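PDB 1Z05: transcriptional regulator, ROK family from Vibrio cholerae O1 biovar eltor, which probably binds DNA as a zinc-containing transcriptional regulator of the ROK (NagC/XylR) family, a homologue of Escherichia coli Mlc linked to carbohydrate metabolism. Local coordinates for residues G42-Y45 / K46-Q50; G52-R56 / I57-K61. All coordinates share one frame; numbering follows the deposited sequence.

Interaction 1 (G42-Y45 / K46-Q50); sequences GRVY and KLIDQ
Gly42 O takes the amide N-H of Lys46 at 2.9 Å (Lys46 N to Gly42 O), and the CB of Lys46 rests against the same carbonyl oxygen. Beyond CG the lysine chain is extended. At Arg43 the carbonyl receives Leu47 N over a longer 3.2 Å (Leu47 N to Arg43 O), and CG of Leu47 lies close to this oxygen too. The guanidinium of Arg43 is engaged outside the turn, its NH2 bonding to Ser63 O at the end of helix 56-63. Val44 makes the apolar contact of the turn: its CG1 meets Ile48 CD1 at 3.7 Å, the two side chains crossing at a slant. CG1 reaches that position by lying anti to the backbone N (chi1 167°). Ile48 N bonds to Val44 O at 3.0 Å, while CG1 of Ile48 covers that oxygen at 3.3 Å. This is regular i to i+4 alpha-helical bonding within helix 35-51, the first helix of the modelled chain, whose N-terminal place is consistent with the winged helix-turn-helix DNA-binding domain of Mlc-like ROK regulators. Tyr45 O accepts Asp49 N at 2.8 Å (Asp49 N to Tyr45 O), and Asp49 CB closes over the same oxygen. The Tyr45 side chain packs on Leu417 and Tyr418 of helix 407-418 and on Ile83 of strand 83-86. Asp49 sends its carboxylate to helix 407-418 as well: OD2 forms a salt bridge with Lys414 and a hydrogen bond with Tyr418 OH, while OD1 bonds to Thr103 OG1.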
# COMPACT_ATOMS: atom_id res chain seq x y z
N GLY A 42 9.37 -18.07 -10.29
CA GLY A 42 9.76 -17.42 -9.03
C GLY A 42 9.25 -18.14 -7.79
O GLY A 42 9.98 -18.34 -6.83
N ARG A 43 7.98 -18.54 -7.81
CA ARG A 43 7.38 -19.29 -6.70
C ARG A 43 8.14 -20.59 -6.40
O ARG A 43 8.43 -20.90 -5.25
CB ARG A 43 5.91 -19.59 -6.98
CG ARG A 43 5.02 -18.35 -6.90
CD ARG A 43 3.54 -18.68 -7.13
NE ARG A 43 2.96 -19.40 -6.00
CZ ARG A 43 2.40 -20.60 -6.07
NH1 ARG A 43 2.31 -21.25 -7.22
NH2 ARG A 43 1.91 -21.16 -4.96
N VAL A 44 8.46 -21.33 -7.46
CA VAL A 44 9.20 -22.59 -7.33
C VAL A 44 10.63 -22.35 -6.83
O VAL A 44 11.11 -23.04 -5.93
CB VAL A 44 9.20 -23.39 -8.65
CG1 VAL A 44 10.23 -24.54 -8.61
CG2 VAL A 44 7.81 -23.95 -8.92
N TYR A 45 11.30 -21.35 -7.40
CA TYR A 45 12.66 -21.01 -7.00
C TYR A 45 12.76 -20.58 -5.53
O TYR A 45 13.71 -20.95 -4.81
CB TYR A 45 13.20 -19.92 -7.92
CG TYR A 45 14.61 -19.51 -7.59
CD1 TYR A 45 15.70 -20.19 -8.15
CD2 TYR A 45 14.86 -18.45 -6.72
CE1 TYR A 45 17.01 -19.81 -7.85
CE2 TYR A 45 16.18 -18.07 -6.40
CZ TYR A 45 17.24 -18.76 -6.97
OH TYR A 45 18.53 -18.38 -6.69
N LYS A 46 11.78 -19.79 -5.08
CA LYS A 46 11.71 -19.37 -3.67
C LYS A 46 11.54 -20.57 -2.73
O LYS A 46 12.18 -20.63 -1.67
CB LYS A 46 10.59 -18.34 -3.45
CG LYS A 46 10.55 -17.77 -2.03
CD LYS A 46 9.37 -16.83 -1.84
CE LYS A 46 9.32 -16.29 -0.42
NZ LYS A 46 8.25 -15.26 -0.32
N LEU A 47 10.69 -21.52 -3.10
CA LEU A 47 10.54 -22.75 -2.32
C LEU A 47 11.86 -23.53 -2.21
O LEU A 47 12.25 -23.95 -1.12
CB LEU A 47 9.44 -23.65 -2.91
CG LEU A 47 8.00 -23.27 -2.57
CD1 LEU A 47 7.02 -24.11 -3.38
CD2 LEU A 47 7.72 -23.40 -1.07
N ILE A 48 12.55 -23.69 -3.34
CA ILE A 48 13.84 -24.37 -3.38
C ILE A 48 14.90 -23.64 -2.54
O ILE A 48 15.67 -24.26 -1.79
CB ILE A 48 14.33 -24.55 -4.84
CG1 ILE A 48 13.36 -25.44 -5.61
CG2 ILE A 48 15.72 -25.18 -4.88
CD1 ILE A 48 13.54 -25.41 -7.11
N ASP A 49 14.93 -22.31 -2.66
CA ASP A 49 15.89 -21.49 -1.94
C ASP A 49 15.70 -21.62 -0.42
O ASP A 49 16.67 -21.77 0.33
CB ASP A 49 15.77 -20.02 -2.38
CG ASP A 49 16.96 -19.17 -1.96
OD1 ASP A 49 18.09 -19.71 -1.84
OD2 ASP A 49 16.77 -17.96 -1.74
N GLN A 50 14.45 -21.59 0.01
CA GLN A 50 14.13 -21.59 1.43
C GLN A 50 13.97 -22.97 2.05
O GLN A 50 14.13 -23.13 3.25
CB GLN A 50 12.87 -20.74 1.68
CG GLN A 50 13.11 -19.25 1.48
CD GLN A 50 11.87 -18.39 1.65
OE1 GLN A 50 10.74 -18.89 1.59
NE2 GLN A 50 12.07 -17.09 1.84

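Interaction 2 (G52-R56 / I57-K61); sequences GPISR and IDLSK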
# COMPACT_ATOMS: atom_id res chain seq x y z
N GLY A 52 14.99 -26.18 0.16
CA GLY A 52 15.85 -27.22 -0.44
C GLY A 52 16.84 -27.80 0.57
O GLY A 52 17.20 -27.12 1.52
N PRO A 53 17.29 -29.06 0.38
CA PRO A 53 16.94 -29.99 -0.70
C PRO A 53 15.48 -30.41 -0.62
O PRO A 53 14.99 -30.77 0.46
CB PRO A 53 17.86 -31.19 -0.45
CG PRO A 53 18.27 -31.09 0.98
CD PRO A 53 18.27 -29.64 1.32
N ILE A 54 14.79 -30.35 -1.75
CA ILE A 54 13.35 -30.61 -1.80
C ILE A 54 12.99 -31.40 -3.05
O ILE A 54 13.52 -31.13 -4.13
CB ILE A 54 12.54 -29.27 -1.71
CG1 ILE A 54 11.03 -29.54 -1.63
CG2 ILE A 54 12.90 -28.32 -2.87
CD1 ILE A 54 10.18 -28.29 -1.32
N SER A 55 12.10 -32.38 -2.90
CA SER A 55 11.67 -33.21 -4.02
C SER A 55 10.67 -32.49 -4.90
O SER A 55 10.01 -31.54 -4.47
CB SER A 55 11.06 -34.51 -3.52
OG SER A 55 9.80 -34.29 -2.92
N ARG A 56 10.55 -32.96 -6.14
CA ARG A 56 9.59 -32.40 -7.07
C ARG A 56 8.16 -32.61 -6.58
O ARG A 56 7.30 -31.74 -6.76
CB ARG A 56 9.78 -32.99 -8.47
CG ARG A 56 10.93 -32.35 -9.23
CD ARG A 56 11.08 -33.00 -10.60
NE ARG A 56 12.22 -32.43 -11.33
CZ ARG A 56 13.49 -32.72 -11.10
NH1 ARG A 56 13.82 -33.58 -10.14
NH2 ARG A 56 14.44 -32.16 -11.82
N ILE A 57 7.90 -33.76 -5.96
CA ILE A 57 6.57 -34.03 -5.40
C ILE A 57 6.22 -33.04 -4.26
O ILE A 57 5.11 -32.51 -4.23
CB ILE A 57 6.34 -35.55 -5.05
CG1 ILE A 57 4.86 -35.85 -4.80
CG2 ILE A 57 7.20 -36.01 -3.88
CD1 ILE A 57 3.99 -35.78 -6.05
N ASP A 58 7.18 -32.77 -3.38
CA ASP A 58 7.03 -31.75 -2.33
C ASP A 58 6.83 -30.33 -2.89
O ASP A 58 6.03 -29.55 -2.35
CB ASP A 58 8.24 -31.76 -1.39
CG ASP A 58 8.18 -32.88 -0.35
OD1 ASP A 58 7.42 -33.85 -0.54
OD2 ASP A 58 8.91 -32.78 0.66
N LEU A 59 7.55 -30.00 -3.96
CA LEU A 59 7.35 -28.72 -4.65
C LEU A 59 5.96 -28.64 -5.27
O LEU A 59 5.31 -27.60 -5.22
CB LEU A 59 8.41 -28.51 -5.73
CG LEU A 59 9.82 -28.11 -5.31
CD1 LEU A 59 10.75 -28.24 -6.53
CD2 LEU A 59 9.86 -26.70 -4.72
N SER A 60 5.49 -29.75 -5.83
CA SER A 60 4.15 -29.81 -6.39
C SER A 60 3.07 -29.58 -5.31
O SER A 60 2.12 -28.83 -5.53
CB SER A 60 3.94 -31.14 -7.11
OG SER A 60 2.64 -31.22 -7.65
N LYS A 61 3.24 -30.21 -4.15
CA LYS A 61 2.29 -30.06 -3.04
C LYS A 61 2.30 -28.64 -2.45
O LYS A 61 1.24 -28.05 -2.23
CB LYS A 61 2.55 -31.10 -1.94
CG LYS A 61 2.51 -32.54 -2.42
CD LYS A 61 2.38 -33.52 -1.25
CE LYS A 61 2.62 -34.96 -1.71
NZ LYS A 61 1.58 -35.45 -2.67
O HOH W 1 11.43 -33.02 -0.27
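A water joins Ser55 to Asp58, its oxygen accepting from Ser55 N at 2.8 Å and donating weakly to Asp58 OD2. Ser55 is the N-cap of helix 56-63: its OG accepts the amide N-H of Asp58 at 3.1 Å (Asp58 N to Ser55 OG) in a fairly straight bond of 163°. A chi1 of 71° sets the hydroxyl between the backbone N and the carbonyl carbon, where it can face the first turn; Ile57 CG2 presses on it at 3.3 Å. The helix then proceeds regularly: Leu59 N bonds to Ser55 O at 2.9 Å, and Ser60 N to Arg56 O at 2.8 Å. Just ahead of the cap, Ile54 lays its extended side chain obliquely over the turn, CG1 against Asp58 CB at 3.6 Å and CD1 against Leu59 CD2 at 3.8 Å. Apolar packing thus lies beside the polar cap. Helices 56-63 and 67-79 are consistent with the helix-turn-helix pair of the DNA-binding domain. Arg56 lies against Ile70 and Ile78 of helix 67-79, and its NH2 forms a salt bridge with Glu85. Ile54 and Leu59 face helix 35-51, Ile54 also pairs by its backbone with Leu101 of strand 99-103, and Ser60 abuts helix 67-79.

How the interactions relate
Interactions 1 and 2 follow one another along the chain, their centres about 10 Å apart, and meet where helix 35-51 packs on helix 56-63. The hydrophobic join is made by Leu59 CD2, which touches Leu47 CB at 3.6 Å and Ile48 CG1 at 3.8 Å, with Ile54 CG2 also against Ile48. Interaction 1 is a mid-helix turn with half its touching residues buried, Asp49 bonded to helix 407-418 and Thr103, Arg43 to Ser63. Interaction 2 is a helix start nearer the surface, where a serine hydroxyl and a water serve the first turn, and its buried residues, Ile54 and Leu59, face interaction 1.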